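Local coordinates for protein putative glycosidase ph117-related (Bacteroides thetaiotaomicron, PDB 5A7V) that probably acts on beta-mannosides as a GH130 family glycoside phosphorylase or hydrolase, and binds mannose in its pocket, at residues A[357-362]-A[375-380]; A[151-156]-A[215-220]. One frame throughout, in Å; residues are numbered along the deposited sequence.

Contact 1 of 2, residues A[357-362]-A[375-380]; sequences DKWYLY and YNPKKP
The start of strand 358-365 pairs with the end of strand 369-375 in an antiparallel beta hairpin, where W359 and Y375 form a hydrogen-bonded pair. W359 N gives its hydrogen to Y375 O at 2.9 Å, and Y375 N returns a bond to W359 O, also at 2.9 Å. The two side chains leave on the same face of the sheet. Their rings lie almost parallel, planes 7° apart, but meet rim to rim instead of stacking, W359 CD1 coming to 3.6 Å from Y375 CD2. A chi1 of 162°, which sets CG anti to the backbone N, turns the Y375 ring so that P377 N lies above one face, displaced toward the ring's rim.

Beyond this pair the strand ends and the chain enters a turn that still touches D357 and K358. N376 opens a type I turn to K379, and its OD1 accepts from K378 N at 3.0 Å, an Asx turn that suits asparagine to the place; the donor sits well above the amide's carbonyl plane. A water donates to both N376 OD1 and D357 O, bridging the segments. Lysine serves K358 well here because its aliphatic chain can run past the N376 amide, CE 3.6 Å from ND2, while NZ bonds to K356 O. At the surface, D357 OD2 and K378 NZ form a long salt bridge of 3.8 Å.

The buried W359 ring meets that of Y354 of strand 347-355 obliquely and that of F39 edge-to-face. Strand 358-365 is the middle one of its three-stranded sheet, bonded to 347-355 through Y360 and V353.

Contact 2 of 2, residues A[151-156]-A[215-220]; sequences VTAEGL and KQVIKK
Backbone hydrogen bonding joins V151 to I218, where the end of strand 143-151 meets the edge strand 215-218. I218 N donates to V151 O at 2.8 Å. The same oxygen also receives a CA-H...O contact from V217 CA at 3.2 Å, giving the carbonyl a second, weaker donor.

Two waters extend the polar link where the segments do not bond directly. One accepts from V151 N and donates to Q216 O; the other accepts from A153 N and donates to I218 O. They connect backbone groups before and after the direct bond, without calling on any side chain.

Van der Waals contacts of aliphatic carbons, largely with the backbone, fill in around these bonds. V151 CG1 lies 3.6 Å from Q216 O, and the CG1 of I218, 3.5 Å from V151 O, continues into CD1 against the V151-T152 peptide and T152 CG2. I218 CG1 stands anti to the carbonyl carbon (chi1 -69°), which carries the extended branch toward the turn. V217 CG1 meets A153 at CA, and a looser apolar contact joins it to A153 CB at 4.3 Å. Branched valine and isoleucine suit an extended strand, while the short alanine side chain fits beside V217 CG1 at the exposed surface.

The turn holds its own shape by hydrogen bonds. G155 N bonds T152 O in the type I turn from T152 to G155, and T152 OG1 accepts from L156 N at 3.0 Å and weakly from E154 N. Glycine suits position 155, where phi is positive.

This turn connects strands 143-151 and 157-164 and lies against the neighbouring sheet: V217 pairs with E210 of strand 205-212, and I218 packs on I207, on V158 of strand 157-164 and on Y225 of strand 225-229.

Contact 1 joins neighbouring strands of one three-stranded sheet and the turn that follows the second of them, whereas contact 2 joins two different sheets through segments far apart in sequence. Contact 1 is largely a surface contact, with a buried tryptophan at its inner side and charged groups on the solvent side; contact 2 is partly buried and is joined through the backbone and water, with aliphatic side chains packing around it. The water of contact 1 links a backbone carbonyl to a side-chain amide, but both waters of contact 2 bridge backbone groups. Although their centres are about 20 Å apart, contacts 1 and 2 touch: W359 CZ3 packs 3.4 Å from Q216 OE1, while Q216 NE2 is bonded to T209.

Contact 1 of 2, residues A[357-362]-A[375-380]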
# COMPACT_ATOMS: atom_id res chain seq x y z
N ASP A 357 -13.94 -7.53 -14.25
CA ASP A 357 -14.31 -8.67 -13.38
C ASP A 357 -13.11 -9.43 -12.78
O ASP A 357 -13.30 -10.56 -12.34
CB ASP A 357 -15.30 -9.61 -14.09
CG ASP A 357 -16.63 -8.96 -14.39
OD1 ASP A 357 -16.96 -7.87 -13.92
OD2 ASP A 357 -17.39 -9.62 -15.09
N LYS A 358 -11.97 -8.75 -12.71
CA LYS A 358 -10.78 -9.35 -12.09
C LYS A 358 -10.18 -8.37 -11.11
O LYS A 358 -10.44 -7.15 -11.13
CB LYS A 358 -9.76 -9.73 -13.18
CG LYS A 358 -10.31 -10.72 -14.20
CD LYS A 358 -9.37 -11.05 -15.33
CE LYS A 358 -10.13 -11.55 -16.53
NZ LYS A 358 -10.85 -10.41 -17.23
N TRP A 359 -9.30 -8.86 -10.24
CA TRP A 359 -8.60 -8.05 -9.30
C TRP A 359 -7.16 -7.83 -9.73
O TRP A 359 -6.34 -8.79 -9.77
CB TRP A 359 -8.62 -8.65 -7.91
CG TRP A 359 -9.97 -8.55 -7.20
CD1 TRP A 359 -10.92 -9.53 -7.02
CD2 TRP A 359 -10.49 -7.36 -6.56
NE1 TRP A 359 -11.97 -9.02 -6.29
CE2 TRP A 359 -11.72 -7.70 -5.98
CE3 TRP A 359 -9.97 -6.08 -6.35
CZ2 TRP A 359 -12.46 -6.79 -5.21
CZ3 TRP A 359 -10.71 -5.16 -5.63
CH2 TRP A 359 -11.95 -5.52 -5.07
N TYR A 360 -6.79 -6.59 -10.02
CA TYR A 360 -5.45 -6.17 -10.42
C TYR A 360 -4.72 -5.62 -9.21
O TYR A 360 -5.18 -4.68 -8.58
CB TYR A 360 -5.52 -5.12 -11.52
CG TYR A 360 -6.02 -5.63 -12.85
CD1 TYR A 360 -7.37 -5.93 -13.05
CD2 TYR A 360 -5.18 -5.78 -13.94
CE1 TYR A 360 -7.81 -6.44 -14.28
CE2 TYR A 360 -5.64 -6.24 -15.16
CZ TYR A 360 -6.95 -6.58 -15.33
OH TYR A 360 -7.41 -7.06 -16.57
N LEU A 361 -3.60 -6.26 -8.84
CA LEU A 361 -2.77 -5.91 -7.68
C LEU A 361 -1.53 -5.18 -8.14
O LEU A 361 -0.86 -5.67 -9.07
CB LEU A 361 -2.39 -7.22 -6.98
CG LEU A 361 -1.57 -7.09 -5.69
CD1 LEU A 361 -2.34 -6.45 -4.57
CD2 LEU A 361 -1.10 -8.47 -5.30
N TYR A 362 -1.21 -4.07 -7.49
CA TYR A 362 -0.03 -3.25 -7.80
C TYR A 362 0.84 -3.15 -6.57
O TYR A 362 0.34 -2.94 -5.46
CB TYR A 362 -0.45 -1.84 -8.32
CG TYR A 362 -1.14 -1.97 -9.67
CD1 TYR A 362 -0.40 -2.00 -10.82
CD2 TYR A 362 -2.52 -2.09 -9.78
CE1 TYR A 362 -1.00 -2.20 -12.07
CE2 TYR A 362 -3.11 -2.31 -11.00
CZ TYR A 362 -2.36 -2.39 -12.15
OH TYR A 362 -2.97 -2.66 -13.36
N TYR A 375 -5.63 -11.56 -9.98
CA TYR A 375 -6.47 -12.62 -9.42
C TYR A 375 -7.77 -12.61 -10.22
O TYR A 375 -8.53 -11.61 -10.19
CB TYR A 375 -6.73 -12.39 -7.93
CG TYR A 375 -7.89 -13.15 -7.34
CD1 TYR A 375 -8.07 -14.51 -7.58
CD2 TYR A 375 -8.84 -12.49 -6.54
CE1 TYR A 375 -9.14 -15.19 -7.02
CE2 TYR A 375 -9.90 -13.17 -5.99
CZ TYR A 375 -10.09 -14.49 -6.24
OH TYR A 375 -11.13 -15.13 -5.64
N ASN A 376 -8.04 -13.68 -10.95
CA ASN A 376 -9.27 -13.83 -11.71
C ASN A 376 -10.19 -14.79 -10.94
O ASN A 376 -9.97 -16.01 -10.95
CB ASN A 376 -8.99 -14.39 -13.11
CG ASN A 376 -10.24 -14.51 -13.94
OD1 ASN A 376 -11.35 -14.30 -13.43
ND2 ASN A 376 -10.08 -14.86 -15.20
N PRO A 377 -11.25 -14.28 -10.28
CA PRO A 377 -12.13 -15.20 -9.53
C PRO A 377 -12.73 -16.34 -10.39
O PRO A 377 -13.03 -17.40 -9.87
CB PRO A 377 -13.22 -14.25 -9.01
CG PRO A 377 -12.57 -12.91 -8.95
CD PRO A 377 -11.65 -12.86 -10.13
N LYS A 378 -12.92 -16.11 -11.69
CA LYS A 378 -13.46 -17.10 -12.61
C LYS A 378 -12.44 -18.17 -12.98
O LYS A 378 -12.80 -19.26 -13.40
CB LYS A 378 -13.98 -16.40 -13.88
CG LYS A 378 -15.23 -15.53 -13.58
CD LYS A 378 -15.80 -14.90 -14.85
CE LYS A 378 -16.75 -13.74 -14.58
NZ LYS A 378 -17.46 -13.32 -15.84
N LYS A 379 -11.15 -17.83 -12.82
CA LYS A 379 -10.05 -18.76 -13.21
C LYS A 379 -8.88 -18.56 -12.21
O LYS A 379 -7.81 -18.06 -12.57
CB LYS A 379 -9.60 -18.52 -14.64
CG LYS A 379 -10.70 -18.65 -15.70
CD LYS A 379 -10.15 -18.54 -17.13
CE LYS A 379 -11.26 -18.63 -18.16
NZ LYS A 379 -10.69 -18.47 -19.52
N PRO A 380 -9.08 -18.96 -10.94
CA PRO A 380 -8.06 -18.55 -9.96
C PRO A 380 -6.72 -19.26 -10.11
O PRO A 380 -6.67 -20.48 -10.28
CB PRO A 380 -8.69 -18.92 -8.61
CG PRO A 380 -10.13 -18.98 -8.86
CD PRO A 380 -10.26 -19.50 -10.25
O HOH W 1 -13.49 -12.71 -14.07

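Contact 2 of 2, residues A[151-156]-A[215-220]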
# COMPACT_ATOMS: atom_id res chain seq x y z
N VAL A 151 -12.18 5.61 -3.31
CA VAL A 151 -13.10 6.65 -3.82
C VAL A 151 -14.46 6.50 -3.17
O VAL A 151 -14.96 5.39 -2.99
CB VAL A 151 -13.17 6.60 -5.35
CG1 VAL A 151 -13.84 5.35 -5.92
CG2 VAL A 151 -13.82 7.86 -5.95
N THR A 152 -15.08 7.63 -2.85
CA THR A 152 -16.45 7.56 -2.34
C THR A 152 -17.42 7.23 -3.47
O THR A 152 -17.13 7.49 -4.66
CB THR A 152 -16.87 8.84 -1.65
OG1 THR A 152 -17.03 9.89 -2.61
CG2 THR A 152 -15.95 9.26 -0.52
N ALA A 153 -18.62 6.78 -3.10
CA ALA A 153 -19.68 6.57 -4.09
C ALA A 153 -20.10 7.86 -4.82
O ALA A 153 -20.63 7.81 -5.91
CB ALA A 153 -20.88 5.95 -3.43
N GLU A 154 -19.82 9.00 -4.21
CA GLU A 154 -20.12 10.30 -4.78
C GLU A 154 -18.95 10.86 -5.64
O GLU A 154 -19.05 11.94 -6.19
CB GLU A 154 -20.52 11.27 -3.65
CG GLU A 154 -21.74 10.79 -2.76
CD GLU A 154 -21.51 9.59 -1.75
OE1 GLU A 154 -20.41 9.41 -1.10
OE2 GLU A 154 -22.54 8.83 -1.56
N GLY A 155 -17.82 10.13 -5.70
CA GLY A 155 -16.75 10.45 -6.65
C GLY A 155 -15.55 11.22 -6.10
O GLY A 155 -14.78 11.75 -6.87
N LEU A 156 -15.42 11.29 -4.78
CA LEU A 156 -14.26 11.94 -4.16
C LEU A 156 -13.16 10.89 -3.91
O LEU A 156 -13.39 9.94 -3.17
CB LEU A 156 -14.64 12.63 -2.87
CG LEU A 156 -13.54 13.42 -2.19
CD1 LEU A 156 -13.15 14.62 -3.03
CD2 LEU A 156 -13.90 13.82 -0.76
N LYS A 215 -18.46 -1.66 -8.64
CA LYS A 215 -17.49 -0.62 -8.39
C LYS A 215 -17.08 -0.59 -6.93
O LYS A 215 -17.90 -0.58 -6.02
CB LYS A 215 -18.10 0.76 -8.71
CG LYS A 215 -18.61 0.94 -10.12
CD LYS A 215 -17.50 1.12 -11.08
CE LYS A 215 -17.97 1.42 -12.51
NZ LYS A 215 -18.72 2.70 -12.74
N GLN A 216 -15.77 -0.56 -6.70
CA GLN A 216 -15.22 -0.48 -5.36
C GLN A 216 -15.27 0.94 -4.80
O GLN A 216 -14.66 1.87 -5.37
CB GLN A 216 -13.76 -0.98 -5.38
CG GLN A 216 -13.11 -1.12 -4.02
CD GLN A 216 -11.73 -1.74 -4.07
OE1 GLN A 216 -11.11 -1.80 -5.13
NE2 GLN A 216 -11.27 -2.19 -2.91
N VAL A 217 -16.03 1.10 -3.72
CA VAL A 217 -16.28 2.43 -3.13
C VAL A 217 -16.07 2.35 -1.61
O VAL A 217 -16.21 1.28 -0.98
CB VAL A 217 -17.71 2.97 -3.42
CG1 VAL A 217 -17.84 3.24 -4.91
CG2 VAL A 217 -18.81 2.03 -2.92
N ILE A 218 -15.73 3.50 -1.03
CA ILE A 218 -15.57 3.63 0.42
C ILE A 218 -16.85 3.19 1.13
O ILE A 218 -17.96 3.57 0.67
CB ILE A 218 -15.08 5.03 0.78
CG1 ILE A 218 -13.63 5.20 0.28
CG2 ILE A 218 -15.22 5.33 2.26
CD1 ILE A 218 -13.10 6.62 0.36
N LYS A 219 -16.74 2.48 2.25
CA LYS A 219 -17.87 1.90 2.98
C LYS A 219 -17.92 2.40 4.39
O LYS A 219 -16.95 2.29 5.13
CB LYS A 219 -17.76 0.37 2.99
CG LYS A 219 -19.02 -0.27 3.68
CD LYS A 219 -18.99 -1.75 3.81
CE LYS A 219 -20.25 -2.24 4.52
NZ LYS A 219 -21.58 -2.03 3.86
N LYS A 220 -19.06 2.94 4.80
CA LYS A 220 -19.29 3.23 6.21
C LYS A 220 -19.68 1.99 7.03
O LYS A 220 -20.33 1.05 6.53
CB LYS A 220 -20.43 4.22 6.37
CG LYS A 220 -20.10 5.59 5.85
CD LYS A 220 -21.32 6.50 6.09
CE LYS A 220 -21.08 7.88 5.59
NZ LYS A 220 -22.36 8.67 5.72
O HOH W 2 -12.76 2.80 -3.37
O HOH W 3 -18.61 6.04 -0.37